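Local coordinates for response regulator aspartate phosphatase I (Bacillus subtilis subsp. subtilis, PDB 4I1A), which dephosphorylates the sporulation phosphotransferase Spo0F and triggers expression, excision and transfer of the mobile element ICEBs1 by inactivating its repressor ImmR, at residues A[228-233]-A[244-249]; A[265-270]-A[303-308]; A[343-348]-A[359-364]. One frame throughout, in Å; residues are numbered along the deposited sequence.

In the fold
The three contacts follow one another along the chain of an all-helical tetratricopeptide repeat (TPR) domain. Contact 1 joins helices 220-236 and 240-257, the hairpin of the predicted fourth repeat; contact 3 does the same for helices 334-351 and 354-373 in the predicted sixth. Contact 2 differs, pairing helix 261-275 with helix 299-313, the next helix but one in the chain and nearly parallel to it. Centres of contacts 1 and 2 lie about 14 Å apart, those of contacts 2 and 3 about 17 Å, and both neighbouring pairs touch, through Met228 and Thr265 and through Ile307 and Val344. Contacts 1 and 3, about 25 Å apart between centres, do not touch. Together they sample packing within and between TPR hairpins.

Contact 1 (A[228-233]-A[244-249]); sequences MNIGIC and SQHLIL
Ile230 and His246 form the main side-chain contact between segments 228-233 and 244-249. It is a CH-pi interaction: the branch methyl CG2 of Ile230 stands over the centre of the imidazole, 3.4 Å from the ring centroid and only 8° off the ring normal. That methyl lies anti to the backbone N of Ile230, while CG1 lies beside the backbone N and carries CD1 toward CE1 and ND1 of the same ring. The ring nitrogen ND1 is engaged as well, hydrogen-bonded to ND1 of His227, a residue just before the first segment, whose ring also meets that of His246.

The remaining contacts are van der Waals packing of side chains against backbone. Gly231 brings its bare CA 4.0 Å from CG of Leu247, and its N lies 4.0 Å from CB of His246. With no side chain on Gly231 to stand in the way of Leu247 CG, the helix axes approach to 7.6 Å at an antiparallel angle of 156°. Leu247 also directs CD2 at the carbonyl O of Met228. Such close antiparallel pairing is that of the two helices of a TPR hairpin, here the predicted fourth repeat.

Helix 200-215 packs against Ile230 through Phe207 and Leu208, whereas Thr265 of the following helix 261-275 touches Met228.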
ATOM      1  N   MET A 228      -1.285  -0.250  10.763  1.00 63.59           N
ATOM      2  CA  MET A 228      -1.678   0.601   9.647  1.00 54.52           C
ATOM      3  C   MET A 228      -2.373  -0.214   8.554  1.00 54.95           C
ATOM      4  O   MET A 228      -3.451   0.145   8.077  1.00 55.36           O
ATOM      5  CB  MET A 228      -0.453   1.328   9.077  1.00 51.13           C
ATOM      6  CG  MET A 228      -0.770   2.333   7.957  1.00 48.59           C
ATOM      7  SD  MET A 228       0.713   2.961   7.121  1.00 59.76           S
ATOM      8  CE  MET A 228       1.302   1.501   6.283  1.00 56.06           C
ATOM      9  N   ASN A 229      -1.753  -1.318   8.164  1.00 52.50           N
ATOM     10  CA  ASN A 229      -2.292  -2.134   7.085  1.00 45.43           C
ATOM     11  C   ASN A 229      -3.590  -2.835   7.481  1.00 53.05           C
ATOM     12  O   ASN A 229      -4.497  -2.983   6.661  1.00 55.42           O
ATOM     13  CB  ASN A 229      -1.247  -3.131   6.624  1.00 59.04           C
ATOM     14  CG  ASN A 229      -0.187  -2.491   5.772  1.00 62.54           C
ATOM     15  OD1 ASN A 229      -0.501  -1.730   4.858  1.00 65.89           O
ATOM     16  ND2 ASN A 229       1.078  -2.788   6.063  1.00 61.41           N
ATOM     17  N   ILE A 230      -3.674  -3.246   8.744  1.00 54.09           N
ATOM     18  CA  ILE A 230      -4.913  -3.762   9.305  1.00 54.38           C
ATOM     19  C   ILE A 230      -6.020  -2.723   9.202  1.00 56.02           C
ATOM     20  O   ILE A 230      -7.114  -3.025   8.722  1.00 55.45           O
ATOM     21  CB  ILE A 230      -4.729  -4.229  10.765  1.00 59.57           C
ATOM     22  CG1 ILE A 230      -3.962  -5.560  10.787  1.00 60.70           C
ATOM     23  CG2 ILE A 230      -6.067  -4.433  11.430  1.00 56.63           C
ATOM     24  CD1 ILE A 230      -3.478  -5.964  12.169  1.00 63.22           C
ATOM     25  N   GLY A 231      -5.723  -1.498   9.636  1.00 61.07           N
ATOM     26  CA  GLY A 231      -6.665  -0.396   9.548  1.00 55.34           C
ATOM     27  C   GLY A 231      -7.101  -0.136   8.114  1.00 59.06           C
ATOM     28  O   GLY A 231      -8.271   0.144   7.858  1.00 60.55           O
ATOM     29  N   ILE A 232      -6.165  -0.237   7.173  1.00 51.08           N
ATOM     30  CA  ILE A 232      -6.500  -0.061   5.758  1.00 50.61           C
ATOM     31  C   ILE A 232      -7.475  -1.131   5.237  1.00 55.01           C
ATOM     32  O   ILE A 232      -8.429  -0.806   4.533  1.00 51.65           O
ATOM     33  CB  ILE A 232      -5.231  -0.014   4.875  1.00 52.38           C
ATOM     34  CG1 ILE A 232      -4.472   1.287   5.135  1.00 50.66           C
ATOM     35  CG2 ILE A 232      -5.574  -0.179   3.386  1.00 39.25           C
ATOM     36  CD1 ILE A 232      -3.231   1.439   4.290  1.00 52.99           C
ATOM     37  N   CYS A 233      -7.243  -2.399   5.583  1.00 53.00           N
ATOM     38  CA  CYS A 233      -8.184  -3.461   5.200  1.00 58.28           C
ATOM     39  C   CYS A 233      -9.570  -3.237   5.812  1.00 61.40           C
ATOM     40  O   CYS A 233     -10.590  -3.368   5.131  1.00 60.51           O
ATOM     41  CB  CYS A 233      -7.659  -4.845   5.586  1.00 44.94           C
ATOM     42  SG  CYS A 233      -6.139  -5.303   4.750  1.00 56.21           S
ATOM     43  N   SER A 244     -10.222   2.587  12.734  1.00 63.76           N
ATOM     44  CA  SER A 244      -9.706   3.691  13.527  1.00 61.44           C
ATOM     45  C   SER A 244      -8.858   3.269  14.732  1.00 58.50           C
ATOM     46  O   SER A 244      -7.840   3.898  15.021  1.00 62.55           O
ATOM     47  CB  SER A 244     -10.847   4.606  13.963  1.00 62.35           C
ATOM     48  OG  SER A 244     -11.263   5.411  12.879  1.00 64.59           O
ATOM     49  N   GLN A 245      -9.276   2.224  15.440  1.00 60.33           N
ATOM     50  CA  GLN A 245      -8.538   1.794  16.627  1.00 70.14           C
ATOM     51  C   GLN A 245      -7.154   1.266  16.246  1.00 68.13           C
ATOM     52  O   GLN A 245      -6.173   1.534  16.940  1.00 69.26           O
ATOM     53  CB  GLN A 245      -9.325   0.764  17.447  1.00 77.74           C
ATOM     54  CG  GLN A 245      -8.613   0.306  18.731  1.00 99.68           C
ATOM     55  CD  GLN A 245      -8.269   1.448  19.698  1.00109.59           C
ATOM     56  OE1 GLN A 245      -9.122   2.269  20.048  1.00118.01           O
ATOM     57  NE2 GLN A 245      -7.013   1.490  20.136  1.00102.62           N
ATOM     58  N   HIS A 246      -7.067   0.551  15.128  1.00 63.10           N
ATOM     59  CA  HIS A 246      -5.767   0.094  14.647  1.00 65.01           C
ATOM     60  C   HIS A 246      -4.912   1.244  14.105  1.00 64.36           C
ATOM     61  O   HIS A 246      -3.687   1.240  14.245  1.00 66.10           O
ATOM     62  CB  HIS A 246      -5.923  -1.013  13.604  1.00 58.71           C
ATOM     63  CG  HIS A 246      -6.212  -2.356  14.194  1.00 67.54           C
ATOM     64  ND1 HIS A 246      -5.215  -3.179  14.686  1.00 66.32           N
ATOM     65  CD2 HIS A 246      -7.373  -3.024  14.385  1.00 72.20           C
ATOM     66  CE1 HIS A 246      -5.755  -4.291  15.148  1.00 69.38           C
ATOM     67  NE2 HIS A 246      -7.065  -4.225  14.980  1.00 71.53           N
ATOM     68  N   LEU A 247      -5.565   2.231  13.501  1.00 58.65           N
ATOM     69  CA  LEU A 247      -4.864   3.362  12.900  1.00 58.34           C
ATOM     70  C   LEU A 247      -4.246   4.316  13.924  1.00 58.30           C
ATOM     71  O   LEU A 247      -3.160   4.840  13.687  1.00 58.89           O
ATOM     72  CB  LEU A 247      -5.775   4.122  11.924  1.00 56.13           C
ATOM     73  CG  LEU A 247      -6.050   3.425  10.579  1.00 49.58           C
ATOM     74  CD1 LEU A 247      -7.276   4.029   9.904  1.00 45.01           C
ATOM     75  CD2 LEU A 247      -4.844   3.495   9.646  1.00 48.26           C
ATOM     76  N   ILE A 248      -4.919   4.543  15.051  1.00 56.49           N
ATOM     77  CA  ILE A 248      -4.338   5.387  16.087  1.00 60.28           C
ATOM     78  C   ILE A 248      -3.189   4.682  16.803  1.00 66.77           C
ATOM     79  O   ILE A 248      -2.263   5.335  17.278  1.00 70.72           O
ATOM     80  CB  ILE A 248      -5.362   5.887  17.143  1.00 76.36           C
ATOM     81  CG1 ILE A 248      -5.982   4.721  17.910  1.00 83.29           C
ATOM     82  CG2 ILE A 248      -6.428   6.745  16.496  1.00 72.73           C
ATOM     83  CD1 ILE A 248      -6.428   5.104  19.307  1.00 85.61           C
ATOM     84  N   LEU A 249      -3.254   3.356  16.894  1.00 66.59           N
ATOM     85  CA  LEU A 249      -2.171   2.590  17.493  1.00 63.08           C
ATOM     86  C   LEU A 249      -0.932   2.738  16.623  1.00 65.24           C
ATOM     87  O   LEU A 249       0.183   2.891  17.127  1.00 66.88           O
ATOM     88  CB  LEU A 249      -2.553   1.115  17.641  1.00 61.94           C
ATOM     89  CG  LEU A 249      -3.554   0.783  18.752  1.00 68.51           C
ATOM     90  CD1 LEU A 249      -3.803  -0.728  18.871  1.00 66.06           C
ATOM     91  CD2 LEU A 249      -3.092   1.354  20.090  1.00 66.36           C
TER

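Contact 2 (A[265-270]-A[303-308]); sequences TLFTLT and AKFKIL
Segments 265-270 and 303-308 run nearly parallel, 12° apart in direction, with their axes 10.9 Å from each other at closest approach. Phe267 and Phe305 have the nearest CA atoms, at 7.0 Å, and the wide separation is filled by large side chains from both helices.

Phe267 spans much of it. Its CG lies anti to the backbone N (chi1 174°), which sends the ring across to the other helix, and the two phenyl rings make a T-shaped pair with planes 78° apart. The edge of Phe267 is the donor side: CD1 stands 3.9 Å above the centre of the Phe305 ring. Phe305 reaches back in the opposite direction and sets CZ 3.5 Å from CA of Phe267. Beyond the pair, CE1 of Phe267 meets the carbonyl O of Lys304 near the plane of the ring and also touches CB of that lysine.

In the TPR stack, this contact bridges two helices separated in sequence by helix 279-295, whose Tyr285 and Phe286 touch Thr270. Leu308 extends the apolar surface, placing CD1 3.6 Å from CG2 of Thr270 and 3.7 Å from CE1 of Phe267. OG1 of Thr270 lies at the edge of the Phe305 ring and donates to Leu266 O at 2.6 Å, reaching it from the face opposite to that used by Thr270 N. The Lys304 ammonium turns away from this apolar layer to salt bridges with Glu300 and Asp336.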
ATOM      1  N   THR A 265      -1.082   7.348   7.276  1.00 48.75           N
ATOM      2  CA  THR A 265      -1.894   6.943   8.413  1.00 54.27           C
ATOM      3  C   THR A 265      -2.878   8.051   8.833  1.00 59.48           C
ATOM      4  O   THR A 265      -4.033   7.771   9.150  1.00 56.82           O
ATOM      5  CB  THR A 265      -0.972   6.588   9.605  1.00 52.55           C
ATOM      6  OG1 THR A 265      -0.049   5.578   9.195  1.00 55.03           O
ATOM      7  CG2 THR A 265      -1.756   6.104  10.827  1.00 45.49           C
ATOM      8  N   LEU A 266      -2.423   9.303   8.854  1.00 52.19           N
ATOM      9  CA  LEU A 266      -3.313  10.411   9.210  1.00 53.10           C
ATOM     10  C   LEU A 266      -4.341  10.619   8.113  1.00 44.99           C
ATOM     11  O   LEU A 266      -5.497  10.969   8.368  1.00 47.18           O
ATOM     12  CB  LEU A 266      -2.532  11.711   9.458  1.00 51.96           C
ATOM     13  CG  LEU A 266      -1.822  11.785  10.810  1.00 55.86           C
ATOM     14  CD1 LEU A 266      -0.675  12.792  10.759  1.00 58.35           C
ATOM     15  CD2 LEU A 266      -2.824  12.127  11.934  1.00 50.71           C
ATOM     16  N   PHE A 267      -3.918  10.393   6.883  1.00 45.91           N
ATOM     17  CA  PHE A 267      -4.828  10.549   5.770  1.00 46.88           C
ATOM     18  C   PHE A 267      -5.965   9.539   5.882  1.00 50.62           C
ATOM     19  O   PHE A 267      -7.149   9.908   5.839  1.00 53.00           O
ATOM     20  CB  PHE A 267      -4.092  10.408   4.434  1.00 43.52           C
ATOM     21  CG  PHE A 267      -5.014  10.409   3.252  1.00 49.16           C
ATOM     22  CD1 PHE A 267      -5.411  11.609   2.676  1.00 40.81           C
ATOM     23  CD2 PHE A 267      -5.529   9.215   2.743  1.00 48.75           C
ATOM     24  CE1 PHE A 267      -6.284  11.625   1.600  1.00 42.13           C
ATOM     25  CE2 PHE A 267      -6.409   9.223   1.667  1.00 48.95           C
ATOM     26  CZ  PHE A 267      -6.784  10.431   1.092  1.00 53.98           C
ATOM     27  N   THR A 268      -5.591   8.272   6.033  1.00 50.82           N
ATOM     28  CA  THR A 268      -6.548   7.170   6.136  1.00 53.47           C
ATOM     29  C   THR A 268      -7.467   7.362   7.341  1.00 51.98           C
ATOM     30  O   THR A 268      -8.676   7.133   7.262  1.00 54.68           O
ATOM     31  CB  THR A 268      -5.811   5.808   6.230  1.00 52.07           C
ATOM     32  OG1 THR A 268      -4.798   5.757   5.218  1.00 51.18           O
ATOM     33  CG2 THR A 268      -6.780   4.616   6.046  1.00 40.03           C
ATOM     34  N   LEU A 269      -6.888   7.803   8.452  1.00 54.56           N
ATOM     35  CA  LEU A 269      -7.651   8.095   9.656  1.00 55.55           C
ATOM     36  C   LEU A 269      -8.681   9.194   9.386  1.00 55.14           C
ATOM     37  O   LEU A 269      -9.853   9.058   9.746  1.00 62.07           O
ATOM     38  CB  LEU A 269      -6.701   8.507  10.784  1.00 59.68           C
ATOM     39  CG  LEU A 269      -7.228   8.599  12.218  1.00 60.57           C
ATOM     40  CD1 LEU A 269      -8.085   7.398  12.585  1.00 55.93           C
ATOM     41  CD2 LEU A 269      -6.061   8.718  13.182  1.00 62.63           C
ATOM     42  N   THR A 270      -8.244  10.268   8.734  1.00 48.13           N
ATOM     43  CA  THR A 270      -9.127  11.381   8.412  1.00 45.34           C
ATOM     44  C   THR A 270     -10.298  10.893   7.577  1.00 47.28           C
ATOM     45  O   THR A 270     -11.466  11.205   7.850  1.00 47.18           O
ATOM     46  CB  THR A 270      -8.396  12.473   7.590  1.00 47.63           C
ATOM     47  OG1 THR A 270      -7.253  12.948   8.312  1.00 47.29           O
ATOM     48  CG2 THR A 270      -9.332  13.638   7.288  1.00 44.23           C
ATOM     49  N   ALA A 303      -2.018  16.687  -2.401  1.00 52.56           N
ATOM     50  CA  ALA A 303      -3.113  16.588  -3.362  1.00 52.35           C
ATOM     51  C   ALA A 303      -4.245  15.704  -2.822  1.00 54.85           C
ATOM     52  O   ALA A 303      -5.435  16.001  -3.002  1.00 53.75           O
ATOM     53  CB  ALA A 303      -2.605  16.063  -4.702  1.00 48.07           C
ATOM     54  N   LYS A 304      -3.884  14.628  -2.139  1.00 43.23           N
ATOM     55  CA  LYS A 304      -4.909  13.753  -1.599  1.00 45.25           C
ATOM     56  C   LYS A 304      -5.729  14.411  -0.484  1.00 45.25           C
ATOM     57  O   LYS A 304      -6.955  14.271  -0.456  1.00 45.46           O
ATOM     58  CB  LYS A 304      -4.310  12.404  -1.170  1.00 48.10           C
ATOM     59  CG  LYS A 304      -3.913  11.527  -2.365  1.00 48.57           C
ATOM     60  CD  LYS A 304      -3.063  10.328  -1.954  1.00 58.30           C
ATOM     61  CE  LYS A 304      -2.886   9.385  -3.149  1.00 61.36           C
ATOM     62  NZ  LYS A 304      -1.826   8.364  -2.945  1.00 55.60           N
ATOM     63  N   PHE A 305      -5.066  15.123   0.432  1.00 41.59           N
ATOM     64  CA  PHE A 305      -5.805  15.912   1.435  1.00 44.54           C
ATOM     65  C   PHE A 305      -6.735  16.944   0.788  1.00 41.13           C
ATOM     66  O   PHE A 305      -7.851  17.159   1.260  1.00 43.75           O
ATOM     67  CB  PHE A 305      -4.870  16.565   2.457  1.00 49.27           C
ATOM     68  CG  PHE A 305      -4.425  15.627   3.541  1.00 52.94           C
ATOM     69  CD1 PHE A 305      -5.323  15.193   4.513  1.00 47.38           C
ATOM     70  CD2 PHE A 305      -3.123  15.139   3.572  1.00 53.27           C
ATOM     71  CE1 PHE A 305      -4.921  14.303   5.512  1.00 48.58           C
ATOM     72  CE2 PHE A 305      -2.715  14.252   4.570  1.00 49.18           C
ATOM     73  CZ  PHE A 305      -3.613  13.841   5.542  1.00 46.05           C
ATOM     74  N   LYS A 306      -6.306  17.520  -0.334  1.00 48.26           N
ATOM     75  CA  LYS A 306      -7.163  18.446  -1.084  1.00 57.04           C
ATOM     76  C   LYS A 306      -8.463  17.810  -1.592  1.00 56.31           C
ATOM     77  O   LYS A 306      -9.485  18.496  -1.722  1.00 52.14           O
ATOM     78  CB  LYS A 306      -6.405  19.128  -2.232  1.00 57.97           C
ATOM     79  CG  LYS A 306      -5.221  19.988  -1.782  1.00 66.15           C
ATOM     80  CD  LYS A 306      -5.548  20.820  -0.528  1.00 83.91           C
ATOM     81  CE  LYS A 306      -4.288  21.176   0.291  1.00 81.03           C
ATOM     82  NZ  LYS A 306      -3.550  19.965   0.813  1.00 57.64           N
ATOM     83  N   ILE A 307      -8.432  16.510  -1.872  1.00 50.24           N
ATOM     84  CA  ILE A 307      -9.646  15.794  -2.264  1.00 44.67           C
ATOM     85  C   ILE A 307     -10.605  15.683  -1.077  1.00 42.39           C
ATOM     86  O   ILE A 307     -11.799  15.970  -1.201  1.00 43.98           O
ATOM     87  CB  ILE A 307      -9.351  14.371  -2.808  1.00 49.66           C
ATOM     88  CG1 ILE A 307      -8.562  14.444  -4.123  1.00 48.24           C
ATOM     89  CG2 ILE A 307     -10.666  13.584  -3.009  1.00 37.31           C
ATOM     90  CD1 ILE A 307      -8.027  13.069  -4.580  1.00 47.42           C
ATOM     91  N   LEU A 308     -10.075  15.287   0.080  1.00 42.85           N
ATOM     92  CA  LEU A 308     -10.873  15.242   1.298  1.00 46.65           C
ATOM     93  C   LEU A 308     -11.439  16.633   1.620  1.00 56.75           C
ATOM     94  O   LEU A 308     -12.613  16.777   1.968  1.00 55.81           O
ATOM     95  CB  LEU A 308     -10.022  14.737   2.466  1.00 47.39           C
ATOM     96  CG  LEU A 308      -9.517  13.293   2.396  1.00 54.38           C
ATOM     97  CD1 LEU A 308      -8.978  12.890   3.751  1.00 49.82           C
ATOM     98  CD2 LEU A 308     -10.596  12.283   1.896  1.00 41.24           C
TER

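Contact 3 (A[343-348]-A[359-364]); sequences EVADYF and EYYRMS
Tyr360 and Tyr361, consecutive on helix 354-373, grip helix 334-351 with rings that receive different partners on their faces. The Tyr361 ring lies beneath the methyl of Ala345, with CB over the centre of one face, 3.3 Å from the centroid and close to the ring normal, a CH-pi contact. The same ring runs on past Ala345 to Asp346, where its hydroxyl OH donates a hydrogen bond of 2.7 Å to OD1. The bond uses the anti lone pair of OD1, on the side away from the other carboxylate oxygen. The two side chains cross at about a right angle, and the planes of carboxylate and ring are 52° apart. Although the bond from CA to CB of Asp346 leads away from the partner helix, the chi1 of -70° sets CG anti to the carbonyl carbon and brings OD1 round to the phenol.

The segments lie antiparallel, 159° apart in direction, with axes 8.2 Å from each other, and belong to the hairpin of the predicted sixth TPR. The small side chain of Ala345 allows its CA to come 5.0 Å from that of Tyr360, whose CB also packs on the alanine methyl. OG of Ser357, on the same helix as the tyrosines and just before 359-364, is hydrogen-bonded to the carbonyl O of Ala345.

The Tyr360 ring meets Val344 instead. The branch CG1 of Val344, anti to its own backbone N, sits over the ring centre at 3.8 Å from the centroid, another CH-pi contact. Phe348 approaches the same tyrosine obliquely, CE2 to CE2 at 4.2 Å. Ile321 of helix 318-330 touches Val344, Phe348 and Tyr360 alike, while Ile307 and Leu311 of helix 299-313 pack on Val344.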
ATOM      1  N   GLU A 343     -14.323   6.482  -5.463  1.00 36.72           N
ATOM      2  CA  GLU A 343     -14.828   6.881  -4.152  1.00 45.89           C
ATOM      3  C   GLU A 343     -15.579   8.203  -4.243  1.00 48.92           C
ATOM      4  O   GLU A 343     -16.631   8.381  -3.627  1.00 51.40           O
ATOM      5  CB  GLU A 343     -13.682   7.009  -3.156  1.00 59.50           C
ATOM      6  CG  GLU A 343     -12.975   5.700  -2.871  1.00 66.87           C
ATOM      7  CD  GLU A 343     -13.063   5.317  -1.422  1.00 90.53           C
ATOM      8  OE1 GLU A 343     -12.031   4.895  -0.853  1.00103.36           O
ATOM      9  OE2 GLU A 343     -14.167   5.453  -0.848  1.00 95.59           O
ATOM     10  N   VAL A 344     -15.036   9.121  -5.035  1.00 43.60           N
ATOM     11  CA  VAL A 344     -15.656  10.417  -5.234  1.00 44.06           C
ATOM     12  C   VAL A 344     -16.959  10.274  -6.012  1.00 45.18           C
ATOM     13  O   VAL A 344     -17.976  10.893  -5.670  1.00 53.53           O
ATOM     14  CB  VAL A 344     -14.682  11.409  -5.936  1.00 46.73           C
ATOM     15  CG1 VAL A 344     -15.391  12.710  -6.264  1.00 39.82           C
ATOM     16  CG2 VAL A 344     -13.487  11.682  -5.030  1.00 43.51           C
ATOM     17  N   ALA A 345     -16.924   9.449  -7.053  1.00 48.75           N
ATOM     18  CA  ALA A 345     -18.120   9.138  -7.828  1.00 47.54           C
ATOM     19  C   ALA A 345     -19.194   8.485  -6.966  1.00 49.94           C
ATOM     20  O   ALA A 345     -20.375   8.834  -7.102  1.00 46.92           O
ATOM     21  CB  ALA A 345     -17.789   8.253  -9.015  1.00 38.23           C
ATOM     22  N   ASP A 346     -18.801   7.545  -6.092  1.00 37.04           N
ATOM     23  CA  ASP A 346     -19.793   6.876  -5.232  1.00 44.11           C
ATOM     24  C   ASP A 346     -20.477   7.883  -4.312  1.00 49.42           C
ATOM     25  O   ASP A 346     -21.703   7.903  -4.168  1.00 52.16           O
ATOM     26  CB  ASP A 346     -19.173   5.749  -4.391  1.00 45.35           C
ATOM     27  CG  ASP A 346     -18.759   4.546  -5.226  1.00 50.65           C
ATOM     28  OD1 ASP A 346     -19.113   4.490  -6.428  1.00 51.18           O
ATOM     29  OD2 ASP A 346     -18.068   3.659  -4.682  1.00 56.35           O
ATOM     30  N   TYR A 347     -19.657   8.726  -3.708  1.00 42.01           N
ATOM     31  CA  TYR A 347     -20.111   9.758  -2.796  1.00 44.05           C
ATOM     32  C   TYR A 347     -21.140  10.705  -3.427  1.00 46.38           C
ATOM     33  O   TYR A 347     -22.161  11.014  -2.814  1.00 54.49           O
ATOM     34  CB  TYR A 347     -18.897  10.531  -2.250  1.00 39.77           C
ATOM     35  CG  TYR A 347     -19.265  11.739  -1.428  1.00 45.52           C
ATOM     36  CD1 TYR A 347     -19.503  12.972  -2.031  1.00 44.40           C
ATOM     37  CD2 TYR A 347     -19.400  11.646  -0.051  1.00 48.01           C
ATOM     38  CE1 TYR A 347     -19.850  14.078  -1.282  1.00 46.47           C
ATOM     39  CE2 TYR A 347     -19.762  12.748   0.704  1.00 47.05           C
ATOM     40  CZ  TYR A 347     -19.979  13.962   0.086  1.00 52.30           C
ATOM     41  OH  TYR A 347     -20.323  15.075   0.843  1.00 67.98           O
ATOM     42  N   PHE A 348     -20.870  11.166  -4.641  1.00 47.85           N
ATOM     43  CA  PHE A 348     -21.809  12.041  -5.338  1.00 49.24           C
ATOM     44  C   PHE A 348     -23.070  11.287  -5.774  1.00 52.39           C
ATOM     45  O   PHE A 348     -24.164  11.863  -5.829  1.00 53.80           O
ATOM     46  CB  PHE A 348     -21.140  12.740  -6.531  1.00 52.00           C
ATOM     47  CG  PHE A 348     -20.168  13.816  -6.128  1.00 51.51           C
ATOM     48  CD1 PHE A 348     -20.493  14.720  -5.130  1.00 56.50           C
ATOM     49  CD2 PHE A 348     -18.909  13.894  -6.713  1.00 51.75           C
ATOM     50  CE1 PHE A 348     -19.585  15.706  -4.732  1.00 59.27           C
ATOM     51  CE2 PHE A 348     -18.005  14.868  -6.324  1.00 46.29           C
ATOM     52  CZ  PHE A 348     -18.344  15.774  -5.331  1.00 54.60           C
ATOM     53  N   GLU A 359     -19.136  12.237 -14.150  1.00 51.90           N
ATOM     54  CA  GLU A 359     -17.847  12.826 -14.507  1.00 47.85           C
ATOM     55  C   GLU A 359     -16.708  12.054 -13.887  1.00 45.69           C
ATOM     56  O   GLU A 359     -15.684  11.829 -14.518  1.00 55.01           O
ATOM     57  CB  GLU A 359     -17.780  14.293 -14.071  1.00 64.44           C
ATOM     58  CG  GLU A 359     -16.367  14.879 -14.057  1.00 82.68           C
ATOM     59  CD  GLU A 359     -16.360  16.401 -14.018  1.00 97.76           C
ATOM     60  OE1 GLU A 359     -17.058  17.024 -14.848  1.00105.95           O
ATOM     61  OE2 GLU A 359     -15.662  16.973 -13.153  1.00 97.15           O
ATOM     62  N   TYR A 360     -16.909  11.601 -12.660  1.00 49.03           N
ATOM     63  CA  TYR A 360     -15.862  10.893 -11.948  1.00 38.23           C
ATOM     64  C   TYR A 360     -15.801   9.392 -12.263  1.00 47.49           C
ATOM     65  O   TYR A 360     -14.722   8.790 -12.199  1.00 51.16           O
ATOM     66  CB  TYR A 360     -15.940  11.195 -10.439  1.00 42.46           C
ATOM     67  CG  TYR A 360     -15.313  12.539 -10.131  1.00 47.52           C
ATOM     68  CD1 TYR A 360     -13.926  12.666 -10.024  1.00 40.64           C
ATOM     69  CD2 TYR A 360     -16.093  13.685  -9.999  1.00 49.41           C
ATOM     70  CE1 TYR A 360     -13.338  13.880  -9.780  1.00 47.68           C
ATOM     71  CE2 TYR A 360     -15.514  14.921  -9.740  1.00 42.47           C
ATOM     72  CZ  TYR A 360     -14.133  15.007  -9.639  1.00 49.49           C
ATOM     73  OH  TYR A 360     -13.534  16.213  -9.396  1.00 54.90           O
ATOM     74  N   TYR A 361     -16.932   8.790 -12.629  1.00 44.54           N
ATOM     75  CA  TYR A 361     -16.897   7.412 -13.142  1.00 52.43           C
ATOM     76  C   TYR A 361     -16.147   7.413 -14.468  1.00 47.30           C
ATOM     77  O   TYR A 361     -15.327   6.520 -14.713  1.00 43.62           O
ATOM     78  CB  TYR A 361     -18.303   6.795 -13.303  1.00 43.73           C
ATOM     79  CG  TYR A 361     -18.963   6.424 -11.979  1.00 46.98           C
ATOM     80  CD1 TYR A 361     -18.303   5.612 -11.053  1.00 43.12           C
ATOM     81  CD2 TYR A 361     -20.242   6.890 -11.653  1.00 41.18           C
ATOM     82  CE1 TYR A 361     -18.901   5.270  -9.830  1.00 46.94           C
ATOM     83  CE2 TYR A 361     -20.843   6.561 -10.436  1.00 44.78           C
ATOM     84  CZ  TYR A 361     -20.159   5.753  -9.527  1.00 48.32           C
ATOM     85  OH  TYR A 361     -20.722   5.425  -8.317  1.00 45.90           O
ATOM     86  N   ARG A 362     -16.396   8.436 -15.292  1.00 47.69           N
ATOM     87  CA  ARG A 362     -15.709   8.582 -16.580  1.00 51.67           C
ATOM     88  C   ARG A 362     -14.222   8.710 -16.374  1.00 52.25           C
ATOM     89  O   ARG A 362     -13.434   8.139 -17.118  1.00 51.05           O
ATOM     90  CB  ARG A 362     -16.212   9.803 -17.355  1.00 41.24           C
ATOM     91  CG  ARG A 362     -17.660   9.666 -17.851  1.00 49.63           C
ATOM     92  CD  ARG A 362     -18.062  10.786 -18.804  1.00 51.95           C
ATOM     93  NE  ARG A 362     -18.612  10.219 -20.025  1.00 61.08           N
ATOM     94  CZ  ARG A 362     -18.260  10.582 -21.247  1.00 65.56           C
ATOM     95  NH1 ARG A 362     -17.373  11.545 -21.420  1.00 64.78           N
ATOM     96  NH2 ARG A 362     -18.809   9.988 -22.297  1.00 85.79           N
ATOM     97  N   MET A 363     -13.839   9.438 -15.334  1.00 48.91           N
ATOM     98  CA  MET A 363     -12.427   9.661 -15.070  1.00 52.11           C
ATOM     99  C   MET A 363     -11.735   8.381 -14.642  1.00 51.67           C
ATOM    100  O   MET A 363     -10.597   8.117 -15.045  1.00 52.13           O
ATOM    101  CB  MET A 363     -12.221  10.741 -14.010  1.00 50.58           C
ATOM    102  CG  MET A 363     -10.780  11.208 -13.937  1.00 56.23           C
ATOM    103  SD  MET A 363     -10.650  12.697 -12.973  1.00 90.75           S
ATOM    104  CE  MET A 363     -10.829  11.939 -11.405  1.00 42.93           C
ATOM    105  N   SER A 364     -12.422   7.589 -13.825  1.00 50.74           N
ATOM    106  CA  SER A 364     -11.892   6.294 -13.409  1.00 44.70           C
ATOM    107  C   SER A 364     -11.689   5.372 -14.612  1.00 43.99           C
ATOM    108  O   SER A 364     -10.722   4.607 -14.640  1.00 46.55           O
ATOM    109  CB  SER A 364     -12.815   5.616 -12.396  1.00 53.99           C
ATOM    110  OG  SER A 364     -14.048   5.271 -13.013  1.00 66.44           O
TER